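Local coordinates for protein 5'-methylthioadenosine nucleosidase / s-adenosylhomocysteine nucleosidase (Brucella melitensis bv. 1, PDB 4PR3) that binds adenine in a pocket of its alpha/beta fold, as a two-chain nucleosidase of the phosphorylase superfamily, at residues V58-A63 / V106-M111; V132-R137 / A172-C177; M168-C173 / V182-L187. One frame throughout, in Å; residues are numbered along the deposited sequence.

Interaction 1: residues V58-A63 / V106-M111. With PO4 (phosphate ion), chain D.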
ATOM      1  N   VAL A  58      -6.188  -3.238   7.668  1.00 14.75           N
ATOM      2  CA  VAL A  58      -6.286  -4.438   6.842  1.00 10.17           C
ATOM      3  C   VAL A  58      -5.944  -4.169   5.375  1.00 11.84           C
ATOM      4  O   VAL A  58      -6.463  -3.234   4.766  1.00 12.58           O
ATOM      5  CB  VAL A  58      -7.701  -5.048   6.939  1.00  8.61           C
ATOM      6  CG1 VAL A  58      -7.877  -6.177   5.941  1.00  9.19           C
ATOM      7  CG2 VAL A  58      -7.973  -5.529   8.356  1.00 10.02           C
ATOM      8  N   GLY A  59      -5.065  -4.994   4.813  1.00  8.51           N
ATOM      9  CA  GLY A  59      -4.694  -4.871   3.416  1.00  8.20           C
ATOM     10  C   GLY A  59      -3.413  -4.090   3.215  1.00  8.76           C
ATOM     11  O   GLY A  59      -2.986  -3.357   4.105  1.00  9.26           O
ATOM     12  N   PRO A  60      -2.793  -4.240   2.035  1.00  8.43           N
ATOM     13  CA  PRO A  60      -1.505  -3.608   1.713  1.00  8.32           C
ATOM     14  C   PRO A  60      -1.535  -2.079   1.758  1.00  7.43           C
ATOM     15  O   PRO A  60      -0.579  -1.476   2.237  1.00  7.94           O
ATOM     16  CB  PRO A  60      -1.223  -4.094   0.287  1.00  5.90           C
ATOM     17  CG  PRO A  60      -1.994  -5.369   0.166  1.00  6.52           C
ATOM     18  CD  PRO A  60      -3.246  -5.139   0.960  1.00  6.42           C
ATOM     19  N   VAL A  61      -2.603  -1.464   1.265  1.00  8.93           N
ATOM     20  CA  VAL A  61      -2.690  -0.003   1.244  1.00  8.92           C
ATOM     21  C   VAL A  61      -2.874   0.583   2.646  1.00  8.89           C
ATOM     22  O   VAL A  61      -2.197   1.546   3.013  1.00  9.16           O
ATOM     23  CB  VAL A  61      -3.802   0.499   0.294  1.00  7.59           C
ATOM     24  CG1 VAL A  61      -4.088   1.980   0.525  1.00  6.43           C
ATOM     25  CG2 VAL A  61      -3.407   0.250  -1.149  1.00  5.92           C
ATOM     26  N   GLU A  62      -3.775  -0.007   3.428  1.00  7.79           N
ATOM     27  CA  GLU A  62      -3.995   0.439   4.802  1.00  8.32           C
ATOM     28  C   GLU A  62      -2.739   0.252   5.637  1.00  9.05           C
ATOM     29  O   GLU A  62      -2.369   1.125   6.421  1.00  9.13           O
ATOM     30  CB  GLU A  62      -5.165  -0.307   5.450  1.00  9.32           C
ATOM     31  CG  GLU A  62      -6.517   0.001   4.829  1.00 11.59           C
ATOM     32  CD  GLU A  62      -6.749   1.488   4.658  1.00 14.43           C
ATOM     33  OE1 GLU A  62      -6.625   2.228   5.659  1.00 16.12           O
ATOM     34  OE2 GLU A  62      -7.045   1.919   3.519  1.00 10.81           O
ATOM     35  N   ALA A  63      -2.084  -0.890   5.458  1.00 11.24           N
ATOM     36  CA  ALA A  63      -0.867  -1.212   6.193  1.00  9.08           C
ATOM     37  C   ALA A  63       0.269  -0.258   5.849  1.00  9.77           C
ATOM     38  O   ALA A  63       0.982   0.220   6.735  1.00 10.02           O
ATOM     39  CB  ALA A  63      -0.449  -2.644   5.920  1.00  7.78           C
ATOM     40  N   VAL A 106       9.299 -12.575   1.846  1.00  7.84           N
ATOM     41  CA  VAL A 106       7.968 -12.090   1.506  1.00  6.88           C
ATOM     42  C   VAL A 106       7.907 -11.607   0.057  1.00  6.30           C
ATOM     43  O   VAL A 106       8.892 -11.112  -0.491  1.00  7.47           O
ATOM     44  CB  VAL A 106       7.498 -10.973   2.480  1.00  6.89           C
ATOM     45  CG1 VAL A 106       8.268  -9.694   2.245  1.00  4.69           C
ATOM     46  CG2 VAL A 106       6.000 -10.729   2.347  1.00  6.91           C
ATOM     47  N   SER A 107       6.750 -11.781  -0.566  1.00  5.49           N
ATOM     48  CA  SER A 107       6.536 -11.311  -1.923  1.00  5.66           C
ATOM     49  C   SER A 107       5.174 -10.624  -2.027  1.00  7.30           C
ATOM     50  O   SER A 107       4.334 -10.764  -1.137  1.00  6.95           O
ATOM     51  CB  SER A 107       6.650 -12.468  -2.916  1.00  6.99           C
ATOM     52  OG  SER A 107       5.771 -13.523  -2.569  1.00 15.67           O
ATOM     53  N   TYR A 108       4.976  -9.875  -3.107  1.00  5.42           N
ATOM     54  CA  TYR A 108       3.762  -9.094  -3.317  1.00  5.55           C
ATOM     55  C   TYR A 108       3.022  -9.665  -4.520  1.00  6.89           C
ATOM     56  O   TYR A 108       3.434  -9.459  -5.660  1.00  8.40           O
ATOM     57  CB  TYR A 108       4.169  -7.646  -3.595  1.00  6.70           C
ATOM     58  CG  TYR A 108       3.053  -6.629  -3.681  1.00  7.19           C
ATOM     59  CD1 TYR A 108       1.802  -6.870  -3.124  1.00  7.76           C
ATOM     60  CD2 TYR A 108       3.261  -5.418  -4.325  1.00  7.05           C
ATOM     61  CE1 TYR A 108       0.794  -5.924  -3.207  1.00  6.47           C
ATOM     62  CE2 TYR A 108       2.265  -4.474  -4.416  1.00  7.58           C
ATOM     63  CZ  TYR A 108       1.035  -4.727  -3.858  1.00  7.81           C
ATOM     64  OH  TYR A 108       0.053  -3.770  -3.958  1.00  7.36           O
ATOM     65  N   ARG A 109       1.910 -10.353  -4.281  1.00  6.91           N
ATOM     66  CA  ARG A 109       1.260 -11.101  -5.358  1.00  6.60           C
ATOM     67  C   ARG A 109       0.336 -10.247  -6.218  1.00  9.51           C
ATOM     68  O   ARG A 109      -0.087 -10.672  -7.294  1.00 11.14           O
ATOM     69  CB  ARG A 109       0.511 -12.318  -4.812  1.00  6.38           C
ATOM     70  CG  ARG A 109      -0.563 -11.977  -3.808  1.00  8.95           C
ATOM     71  CD  ARG A 109      -1.351 -13.202  -3.392  1.00  6.63           C
ATOM     72  NE  ARG A 109      -2.398 -12.849  -2.440  1.00  6.12           N
ATOM     73  CZ  ARG A 109      -2.238 -12.836  -1.122  1.00  6.21           C
ATOM     74  NH1 ARG A 109      -1.070 -13.170  -0.589  1.00  6.88           N
ATOM     75  NH2 ARG A 109      -3.249 -12.497  -0.338  1.00  6.39           N
ATOM     76  N   ASP A 110       0.029  -9.041  -5.752  1.00  7.59           N
ATOM     77  CA  ASP A 110      -0.826  -8.139  -6.511  1.00  8.36           C
ATOM     78  C   ASP A 110      -0.054  -7.440  -7.618  1.00  9.53           C
ATOM     79  O   ASP A 110      -0.646  -6.812  -8.490  1.00 10.50           O
ATOM     80  CB  ASP A 110      -1.469  -7.097  -5.596  1.00  8.67           C
ATOM     81  CG  ASP A 110      -2.462  -7.704  -4.632  1.00  8.99           C
ATOM     82  OD1 ASP A 110      -2.928  -8.832  -4.897  1.00 11.58           O
ATOM     83  OD2 ASP A 110      -2.780  -7.050  -3.616  1.00  6.88           O
HETATM   84  N   MSE A 111       1.268  -7.563  -7.591  1.00 10.02           N
HETATM   85  CA  MSE A 111       2.119  -6.850  -8.534  1.00 12.45           C
HETATM   86  C   MSE A 111       2.418  -7.707  -9.754  1.00 13.16           C
HETATM   87  O   MSE A 111       3.146  -8.693  -9.657  1.00 12.50           O
HETATM   88  CB  MSE A 111       3.435  -6.476  -7.845  1.00 13.06           C
HETATM   89  CG  MSE A 111       4.515  -5.941  -8.773  1.00 11.90           C
HETATM   90 SE   MSE A 111       4.122  -4.150  -9.429  1.00 28.10          SE
HETATM   91  CE  MSE A 111       3.649  -4.583 -11.243  1.00 19.69           C
TER
HETATM   92  P   PO4 D 502       3.672 -15.632  -5.013  1.00 41.26           P
HETATM   93  O1  PO4 D 502       4.021 -14.183  -5.266  1.00 29.44           O
HETATM   94  O2  PO4 D 502       2.272 -15.702  -4.454  1.00 25.45           O
HETATM   95  O3  PO4 D 502       3.733 -16.408  -6.309  1.00 32.10           O
HETATM   96  O4  PO4 D 502       4.644 -16.219  -4.014  1.00 27.57           O
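P60 is the residue of 58-63 that meets Y108 and D110 of 106-111, in a small buried contact of 75 Å² without a hydrogen bond between the segments. Along the chain, V58 leads in as loop and its side chain rests on M168. G59 follows at the N-cap position of helix 60-76, with a positive phi of 97°; at these backbone angles a beta carbon would press on the carbonyl O of V58. Its own carbonyl O accepts the first helical bond, from A63 N at 3.0 Å. P60 then opens the helix, its ring directed at the strand end. Its CG reaches Y108 CE1 at 4.4 Å, an oblique approach to the phenol ring, and the same CG lies 4.2 Å from D110 OD2. The tyrosine gets there by its torsion: with CG anti to the backbone N (chi1 -173°) the ring extends from the strand toward the helix start. M111 N lies 4.3 Å above the centre of that ring, brought back over it by the type I turn from Y108 to M111; the ring is also stacked with that of Y171. D110 OD2 is held by G150 N. V61 and E62 turn to the dimer partner: E62 OE2 forms a salt bridge with R175 of the second subunit, whose V61 packs on Y108. A63 packs on A172. On the strand itself, S107 OG lies 3.3 Å from O1 of a phosphate ion, probably from the crystallisation liquor; just after it, R109 NH2 donates to O of N151, an adenine-pocket residue. The N-terminus of helix 60-76 thus packs by its first residue against the end of strand 100-108, in the alpha/beta fold of the phosphorylase superfamily and next to the adenine pocket and the subunit interface.

Interaction 2: residues V132-R137 / A172-C177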
ATOM      1  N   VAL A 132      11.703 -11.269  -1.378  1.00 14.60           N
ATOM      2  CA  VAL A 132      12.578 -10.467  -0.536  1.00  9.72           C
ATOM      3  C   VAL A 132      12.889 -11.164   0.777  1.00 10.94           C
ATOM      4  O   VAL A 132      12.004 -11.353   1.613  1.00  9.09           O
ATOM      5  CB  VAL A 132      11.969  -9.091  -0.237  1.00 10.77           C
ATOM      6  CG1 VAL A 132      13.006  -8.193   0.417  1.00 10.41           C
ATOM      7  CG2 VAL A 132      11.441  -8.458  -1.515  1.00 11.87           C
ATOM      8  N   GLU A 133      14.154 -11.539   0.946  1.00 12.82           N
ATOM      9  CA  GLU A 133      14.617 -12.189   2.166  1.00 11.01           C
ATOM     10  C   GLU A 133      14.490 -11.257   3.361  1.00 10.27           C
ATOM     11  O   GLU A 133      14.905 -10.102   3.299  1.00 10.42           O
ATOM     12  CB  GLU A 133      16.079 -12.613   2.015  1.00  8.83           C
ATOM     13  CG  GLU A 133      16.312 -13.682   0.969  1.00 12.89           C
ATOM     14  CD  GLU A 133      15.677 -15.002   1.347  1.00 20.54           C
ATOM     15  OE1 GLU A 133      15.792 -15.395   2.527  1.00 18.05           O
ATOM     16  OE2 GLU A 133      15.058 -15.641   0.467  1.00 23.20           O
ATOM     17  N   LEU A 134      13.909 -11.756   4.446  1.00  9.63           N
ATOM     18  CA  LEU A 134      13.921 -11.024   5.706  1.00  9.04           C
ATOM     19  C   LEU A 134      15.248 -11.296   6.418  1.00 11.18           C
ATOM     20  O   LEU A 134      15.808 -12.390   6.298  1.00  9.18           O
ATOM     21  CB  LEU A 134      12.716 -11.406   6.577  1.00  7.64           C
ATOM     22  CG  LEU A 134      11.336 -10.982   6.047  1.00 10.50           C
ATOM     23  CD1 LEU A 134      10.327 -10.823   7.179  1.00  8.34           C
ATOM     24  CD2 LEU A 134      11.416  -9.701   5.225  1.00 12.97           C
ATOM     25  N   PRO A 135      15.762 -10.298   7.153  1.00 12.39           N
ATOM     26  CA  PRO A 135      17.121 -10.366   7.710  1.00 12.05           C
ATOM     27  C   PRO A 135      17.345 -11.377   8.840  1.00 10.67           C
ATOM     28  O   PRO A 135      18.495 -11.741   9.072  1.00 16.75           O
ATOM     29  CB  PRO A 135      17.348  -8.944   8.239  1.00 12.28           C
ATOM     30  CG  PRO A 135      15.980  -8.438   8.550  1.00  9.42           C
ATOM     31  CD  PRO A 135      15.099  -9.021   7.476  1.00 10.79           C
ATOM     32  N   PHE A 136      16.297 -11.820   9.526  1.00  9.01           N
ATOM     33  CA  PHE A 136      16.496 -12.550  10.779  1.00  9.35           C
ATOM     34  C   PHE A 136      16.003 -13.996  10.810  1.00  7.60           C
ATOM     35  O   PHE A 136      15.049 -14.364  10.128  1.00  8.38           O
ATOM     36  CB  PHE A 136      15.873 -11.776  11.941  1.00  8.99           C
ATOM     37  CG  PHE A 136      16.457 -10.410  12.132  1.00 12.47           C
ATOM     38  CD1 PHE A 136      17.826 -10.213  12.053  1.00 11.79           C
ATOM     39  CD2 PHE A 136      15.639  -9.317  12.371  1.00  8.81           C
ATOM     40  CE1 PHE A 136      18.370  -8.954  12.224  1.00 11.61           C
ATOM     41  CE2 PHE A 136      16.179  -8.058  12.540  1.00 14.21           C
ATOM     42  CZ  PHE A 136      17.547  -7.876  12.467  1.00 11.32           C
ATOM     43  N   ARG A 137      16.682 -14.804  11.620  1.00  6.38           N
ATOM     44  CA  ARG A 137      16.280 -16.177  11.890  1.00  8.43           C
ATOM     45  C   ARG A 137      16.396 -16.446  13.382  1.00  7.15           C
ATOM     46  O   ARG A 137      17.481 -16.352  13.950  1.00  6.81           O
ATOM     47  CB  ARG A 137      17.163 -17.165  11.124  1.00  5.88           C
ATOM     48  CG  ARG A 137      17.096 -17.029   9.608  1.00  5.78           C
ATOM     49  CD  ARG A 137      15.698 -17.306   9.082  1.00  4.90           C
ATOM     50  NE  ARG A 137      15.644 -17.184   7.630  1.00  8.50           N
ATOM     51  CZ  ARG A 137      15.360 -16.059   6.979  1.00  7.81           C
ATOM     52  NH1 ARG A 137      15.089 -14.946   7.649  1.00  7.84           N
ATOM     53  NH2 ARG A 137      15.341 -16.049   5.656  1.00  6.17           N
ATOM     54  N   ALA A 172       3.736  -4.871   2.746  1.00  8.02           N
ATOM     55  CA  ALA A 172       3.516  -3.440   2.884  1.00  9.26           C
ATOM     56  C   ALA A 172       4.280  -2.895   4.090  1.00 11.09           C
ATOM     57  O   ALA A 172       4.772  -1.765   4.065  1.00  9.29           O
ATOM     58  CB  ALA A 172       2.036  -3.143   3.006  1.00  8.27           C
ATOM     59  N   CYS A 173       4.377  -3.703   5.142  1.00  8.68           N
ATOM     60  CA  CYS A 173       5.140  -3.325   6.326  1.00  7.71           C
ATOM     61  C   CYS A 173       6.617  -3.216   5.988  1.00 11.63           C
ATOM     62  O   CYS A 173       7.302  -2.297   6.439  1.00 11.60           O
ATOM     63  CB  CYS A 173       4.951  -4.350   7.443  1.00  7.93           C
ATOM     64  SG  CYS A 173       3.271  -4.452   8.093  1.00 15.56           S
ATOM     65  N   LEU A 174       7.095  -4.161   5.185  1.00 10.49           N
ATOM     66  CA  LEU A 174       8.496  -4.218   4.796  1.00  8.89           C
ATOM     67  C   LEU A 174       8.937  -2.956   4.073  1.00 10.29           C
ATOM     68  O   LEU A 174       9.949  -2.350   4.429  1.00 10.74           O
ATOM     69  CB  LEU A 174       8.755  -5.434   3.908  1.00 11.45           C
ATOM     70  CG  LEU A 174      10.215  -5.600   3.483  1.00 12.26           C
ATOM     71  CD1 LEU A 174      11.106  -5.735   4.709  1.00  9.69           C
ATOM     72  CD2 LEU A 174      10.381  -6.792   2.564  1.00 10.89           C
ATOM     73  N   ARG A 175       8.177  -2.567   3.054  1.00 11.58           N
ATOM     74  CA  ARG A 175       8.516  -1.392   2.257  1.00 10.76           C
ATOM     75  C   ARG A 175       8.495  -0.131   3.108  1.00  8.68           C
ATOM     76  O   ARG A 175       9.280   0.785   2.885  1.00 10.39           O
ATOM     77  CB  ARG A 175       7.570  -1.255   1.065  1.00  8.12           C
ATOM     78  CG  ARG A 175       7.646  -2.412   0.091  1.00  8.31           C
ATOM     79  CD  ARG A 175       9.036  -2.548  -0.523  1.00 10.99           C
ATOM     80  NE  ARG A 175       9.418  -1.359  -1.279  1.00 12.63           N
ATOM     81  CZ  ARG A 175      10.438  -0.567  -0.967  1.00 17.48           C
ATOM     82  NH1 ARG A 175      11.198  -0.838   0.088  1.00 15.17           N
ATOM     83  NH2 ARG A 175      10.702   0.497  -1.713  1.00 19.75           N
ATOM     84  N   ALA A 176       7.601  -0.100   4.091  1.00  9.33           N
ATOM     85  CA  ALA A 176       7.538   1.005   5.039  1.00 10.77           C
ATOM     86  C   ALA A 176       8.780   1.034   5.932  1.00 13.30           C
ATOM     87  O   ALA A 176       9.350   2.097   6.182  1.00 14.49           O
ATOM     88  CB  ALA A 176       6.275   0.909   5.882  1.00  6.93           C
ATOM     89  N   CYS A 177       9.198  -0.137   6.405  1.00 10.74           N
ATOM     90  CA  CYS A 177      10.376  -0.245   7.259  1.00  9.95           C
ATOM     91  C   CYS A 177      11.665   0.047   6.494  1.00 11.42           C
ATOM     92  O   CYS A 177      12.575   0.682   7.022  1.00 13.14           O
ATOM     93  CB  CYS A 177      10.453  -1.631   7.901  1.00  9.91           C
ATOM     94  SG  CYS A 177       9.111  -1.998   9.055  1.00 11.65           S
TER
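With CG anti to the backbone N (chi1 -178°), L174, which faces 132-137 from the helix, presents both methyls to it. V132 meets one of them: its CG1 lies 3.7 Å from L174 CD2, with V132 CB 4.0 Å from the same methyl. L134 approaches in a different way. Its CG is anti to the carbonyl carbon (chi1 -67°), and L134 CD2 lies against both methyls, 4.0 Å from L174 CD1 and scarcely farther from CD2, as the two leucine side chains slide past each other in opposite directions. The helical leucine is thus wedged against alternate residues of an extended chain, while E133 between them points away. This is a helix packing on one side of a sheet, in the alpha/beta manner of the phosphorylase superfamily: strand 132-133 lies antiparallel to strand 100-108, and V106 of that neighbour, together with L184 of strand 184-192, also touches L174. All three touching residues are buried, and 114 Å² is covered in all. Past L134 the chain leaves the sheet, and polar groups of the segment bond to one another there. R137 NH1 donates to L134 O at 3.0 Å, the donor standing above the carbonyl plane, and R137 NH2 forms a salt bridge with E133 OE1 at 3.2 Å, the carboxylate oxygen lying at the edge of the guanidinium and in its plane. The F136 ring has P135 CG 3.9 Å above its centre, and it also packs on P183 and L185. On the helix, A176 rests on L67 of helix 60-76, whereas R175 packs against V61 of the second subunit.

Interaction 3: residues M168-C173 / V182-L187. With ADE (adenine), chain C.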
HETATM    1  N   MSE A 168      -2.274 -10.456   4.207  1.00 10.47           N
HETATM    2  CA  MSE A 168      -2.640  -9.186   3.585  1.00 10.74           C
HETATM    3  C   MSE A 168      -1.789  -7.951   3.897  1.00 11.20           C
HETATM    4  O   MSE A 168      -2.092  -6.860   3.420  1.00 12.55           O
HETATM    5  CB  MSE A 168      -4.119  -8.927   3.816  1.00 11.30           C
HETATM    6  CG  MSE A 168      -4.948 -10.085   3.314  1.00 10.66           C
HETATM    7 SE   MSE A 168      -6.783  -9.980   3.860  1.00 29.40          SE
HETATM    8  CE  MSE A 168      -7.210  -8.256   3.047  1.00  9.92           C
ATOM      9  N   GLU A 169      -0.741  -8.118   4.697  1.00 11.23           N
ATOM     10  CA  GLU A 169      -0.054  -6.979   5.316  1.00 10.62           C
ATOM     11  C   GLU A 169       1.457  -6.908   5.099  1.00 10.28           C
ATOM     12  O   GLU A 169       1.977  -5.895   4.640  1.00 12.36           O
ATOM     13  CB  GLU A 169      -0.377  -6.871   6.810  1.00 13.58           C
ATOM     14  CG  GLU A 169      -1.746  -6.277   7.104  1.00 12.88           C
ATOM     15  CD  GLU A 169      -2.854  -7.309   7.042  1.00 15.61           C
ATOM     16  OE1 GLU A 169      -2.642  -8.442   7.535  1.00 15.26           O
ATOM     17  OE2 GLU A 169      -3.934  -6.988   6.499  1.00 14.42           O
ATOM     18  N   THR A 170       2.148  -7.972   5.493  1.00 12.24           N
ATOM     19  CA  THR A 170       3.594  -7.968   5.721  1.00 10.04           C
ATOM     20  C   THR A 170       4.465  -7.264   4.677  1.00  8.73           C
ATOM     21  O   THR A 170       5.330  -6.474   5.046  1.00 10.03           O
ATOM     22  CB  THR A 170       4.104  -9.407   5.910  1.00  8.18           C
ATOM     23  OG1 THR A 170       3.373 -10.029   6.972  1.00  8.54           O
ATOM     24  CG2 THR A 170       5.589  -9.422   6.243  1.00  9.82           C
ATOM     25  N   TYR A 171       4.246  -7.525   3.391  1.00  8.47           N
ATOM     26  CA  TYR A 171       5.059  -6.873   2.362  1.00  7.67           C
ATOM     27  C   TYR A 171       4.928  -5.350   2.417  1.00  8.69           C
ATOM     28  O   TYR A 171       5.886  -4.625   2.157  1.00  8.44           O
ATOM     29  CB  TYR A 171       4.717  -7.381   0.957  1.00  6.67           C
ATOM     30  CG  TYR A 171       5.487  -6.674  -0.136  1.00  8.15           C
ATOM     31  CD1 TYR A 171       6.725  -7.148  -0.559  1.00  7.11           C
ATOM     32  CD2 TYR A 171       4.981  -5.529  -0.740  1.00  6.47           C
ATOM     33  CE1 TYR A 171       7.434  -6.497  -1.550  1.00  7.03           C
ATOM     34  CE2 TYR A 171       5.682  -4.874  -1.726  1.00  6.57           C
ATOM     35  CZ  TYR A 171       6.907  -5.361  -2.129  1.00  6.54           C
ATOM     36  OH  TYR A 171       7.601  -4.702  -3.116  1.00  7.38           O
ATOM     37  N   ALA A 172       3.736  -4.871   2.746  1.00  8.02           N
ATOM     38  CA  ALA A 172       3.516  -3.440   2.884  1.00  9.26           C
ATOM     39  C   ALA A 172       4.280  -2.895   4.090  1.00 11.09           C
ATOM     40  O   ALA A 172       4.772  -1.765   4.065  1.00  9.29           O
ATOM     41  CB  ALA A 172       2.036  -3.143   3.006  1.00  8.27           C
ATOM     42  N   CYS A 173       4.377  -3.703   5.142  1.00  8.68           N
ATOM     43  CA  CYS A 173       5.140  -3.325   6.326  1.00  7.71           C
ATOM     44  C   CYS A 173       6.617  -3.216   5.988  1.00 11.63           C
ATOM     45  O   CYS A 173       7.302  -2.297   6.439  1.00 11.60           O
ATOM     46  CB  CYS A 173       4.951  -4.350   7.443  1.00  7.93           C
ATOM     47  SG  CYS A 173       3.271  -4.452   8.093  1.00 15.56           S
ATOM     48  N   VAL A 182      14.431   0.746   9.188  1.00 14.58           N
ATOM     49  CA  VAL A 182      14.261  -0.207  10.285  1.00 14.62           C
ATOM     50  C   VAL A 182      14.144  -1.638   9.744  1.00 14.25           C
ATOM     51  O   VAL A 182      13.523  -1.860   8.704  1.00 12.49           O
ATOM     52  CB  VAL A 182      13.014   0.135  11.132  1.00 17.39           C
ATOM     53  CG1 VAL A 182      12.956  -0.720  12.391  1.00 15.48           C
ATOM     54  CG2 VAL A 182      13.022   1.606  11.504  1.00 18.20           C
ATOM     55  N   PRO A 183      14.769  -2.613  10.426  1.00 11.99           N
ATOM     56  CA  PRO A 183      14.596  -4.012  10.016  1.00 10.37           C
ATOM     57  C   PRO A 183      13.244  -4.580  10.454  1.00  9.60           C
ATOM     58  O   PRO A 183      12.648  -4.091  11.416  1.00 10.11           O
ATOM     59  CB  PRO A 183      15.740  -4.731  10.736  1.00 11.12           C
ATOM     60  CG  PRO A 183      16.025  -3.883  11.923  1.00 10.88           C
ATOM     61  CD  PRO A 183      15.797  -2.468  11.472  1.00 11.70           C
ATOM     62  N   LEU A 184      12.775  -5.604   9.747  1.00  9.06           N
ATOM     63  CA  LEU A 184      11.460  -6.189   9.999  1.00  8.43           C
ATOM     64  C   LEU A 184      11.550  -7.687  10.303  1.00  7.54           C
ATOM     65  O   LEU A 184      12.357  -8.400   9.711  1.00  7.05           O
ATOM     66  CB  LEU A 184      10.545  -5.962   8.792  1.00  7.08           C
ATOM     67  CG  LEU A 184       9.177  -6.652   8.814  1.00  6.94           C
ATOM     68  CD1 LEU A 184       8.231  -5.969   9.788  1.00  8.45           C
ATOM     69  CD2 LEU A 184       8.572  -6.718   7.424  1.00  7.88           C
ATOM     70  N   LEU A 185      10.713  -8.151  11.227  1.00  7.95           N
ATOM     71  CA  LEU A 185      10.607  -9.575  11.537  1.00  8.27           C
ATOM     72  C   LEU A 185       9.137  -9.996  11.533  1.00  7.37           C
ATOM     73  O   LEU A 185       8.320  -9.404  12.233  1.00  7.98           O
ATOM     74  CB  LEU A 185      11.247  -9.863  12.897  1.00  7.79           C
ATOM     75  CG  LEU A 185      11.349 -11.303  13.411  1.00  9.12           C
ATOM     76  CD1 LEU A 185      12.564 -11.430  14.316  1.00  7.15           C
ATOM     77  CD2 LEU A 185      10.089 -11.734  14.156  1.00  6.16           C
ATOM     78  N   GLY A 186       8.792 -10.987  10.716  1.00  8.52           N
ATOM     79  CA  GLY A 186       7.434 -11.507  10.698  1.00  6.83           C
ATOM     80  C   GLY A 186       7.172 -12.760  11.518  1.00  6.72           C
ATOM     81  O   GLY A 186       8.055 -13.599  11.687  1.00  6.80           O
ATOM     82  N   LEU A 187       5.935 -12.897  11.991  1.00  8.65           N
ATOM     83  CA  LEU A 187       5.461 -14.114  12.649  1.00  7.24           C
ATOM     84  C   LEU A 187       4.019 -14.381  12.231  1.00  8.55           C
ATOM     85  O   LEU A 187       3.172 -13.498  12.334  1.00  9.53           O
ATOM     86  CB  LEU A 187       5.539 -13.986  14.173  1.00  7.07           C
ATOM     87  CG  LEU A 187       6.913 -13.925  14.844  1.00  8.70           C
ATOM     88  CD1 LEU A 187       6.760 -13.705  16.345  1.00  8.17           C
ATOM     89  CD2 LEU A 187       7.720 -15.188  14.566  1.00  7.69           C
TER
HETATM   90  N9  ADE C 501      -4.923 -14.158   6.708  1.00  8.73           N
HETATM   91  C8  ADE C 501      -5.440 -15.285   7.285  1.00  9.47           C
HETATM   92  N7  ADE C 501      -5.936 -16.139   6.422  1.00 10.13           N
HETATM   93  C5  ADE C 501      -5.731 -15.529   5.195  1.00  8.71           C
HETATM   94  C6  ADE C 501      -6.036 -15.923   3.877  1.00  9.33           C
HETATM   95  N6  ADE C 501      -6.639 -17.076   3.572  1.00 11.19           N
HETATM   96  N1  ADE C 501      -5.699 -15.081   2.879  1.00  8.96           N
HETATM   97  C2  ADE C 501      -5.097 -13.925   3.184  1.00  8.49           C
HETATM   98  N3  ADE C 501      -4.762 -13.448   4.381  1.00  8.22           N
HETATM   99  C4  ADE C 501      -5.111 -14.307   5.353  1.00  8.75           C
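One methyl of one leucine, CD2 of L184, carries nearly all of this contact, and its nearest partner is main chain: the carbonyl O of T170, 4.0 Å away. The same methyl reaches T170 CG2 at 4.2 Å and C173 CB at 4.3 Å, so it sits against a single helical turn. With CG anti to the backbone N (chi1 173°), L184 is extended from the strand toward the helix, and its side chain crosses that of T170 at a slant. The rotamer of T170 sets OG1 beside the backbone N, where it bonds D167 OD2. That carboxylate oxygen takes E169 N as well, two bonds that fasten the start of helix 170-180 to a residue of the adenine pocket. E169 holds the N-cap position, and its carbonyl O accepts C173 N at 3.3 Å. Opposite T170 the strand has G186, the CA atoms of T170 and G186 lying 7.2 Å apart. Just before the helix, M168, a selenomethionine, turns the other way into the pocket: its CG lies 3.5 Å from adenine N3, and its SE lies 4.0 Å from the same N3. Within the fold, L184 and T170 both touch S86 of strand 83-91, the parallel neighbour of strand 184-192. L185 and L187 point away from helix 170-180: L185 meets V221 and L187 meets A217, V218 and V221 of helix 207-226, so the strand runs between these two helices, while C173 packs on L67 of helix 60-76.

Interactions 2 and 3 share A172 and C173 on helix 170-180, and their centres are 5 Å apart; L184 CD2 approaches L174 CA at 3.6 Å. A probable hydrogen bond of 2.9 Å joins C177 O to V182 N. Interaction 1, with its centre 10 Å from that of interaction 3 and 12 Å from that of interaction 2, joins both: G59 N probably donates to E169 OE2 (2.8 Å), and V106 O probably accepts V132 N (3.0 Å) between neighbouring strands. Adenine lies nearest the 168-173 end, where M168 lines the pocket, and about 9 Å from the P60 side chain. All three contacts also touch the second subunit.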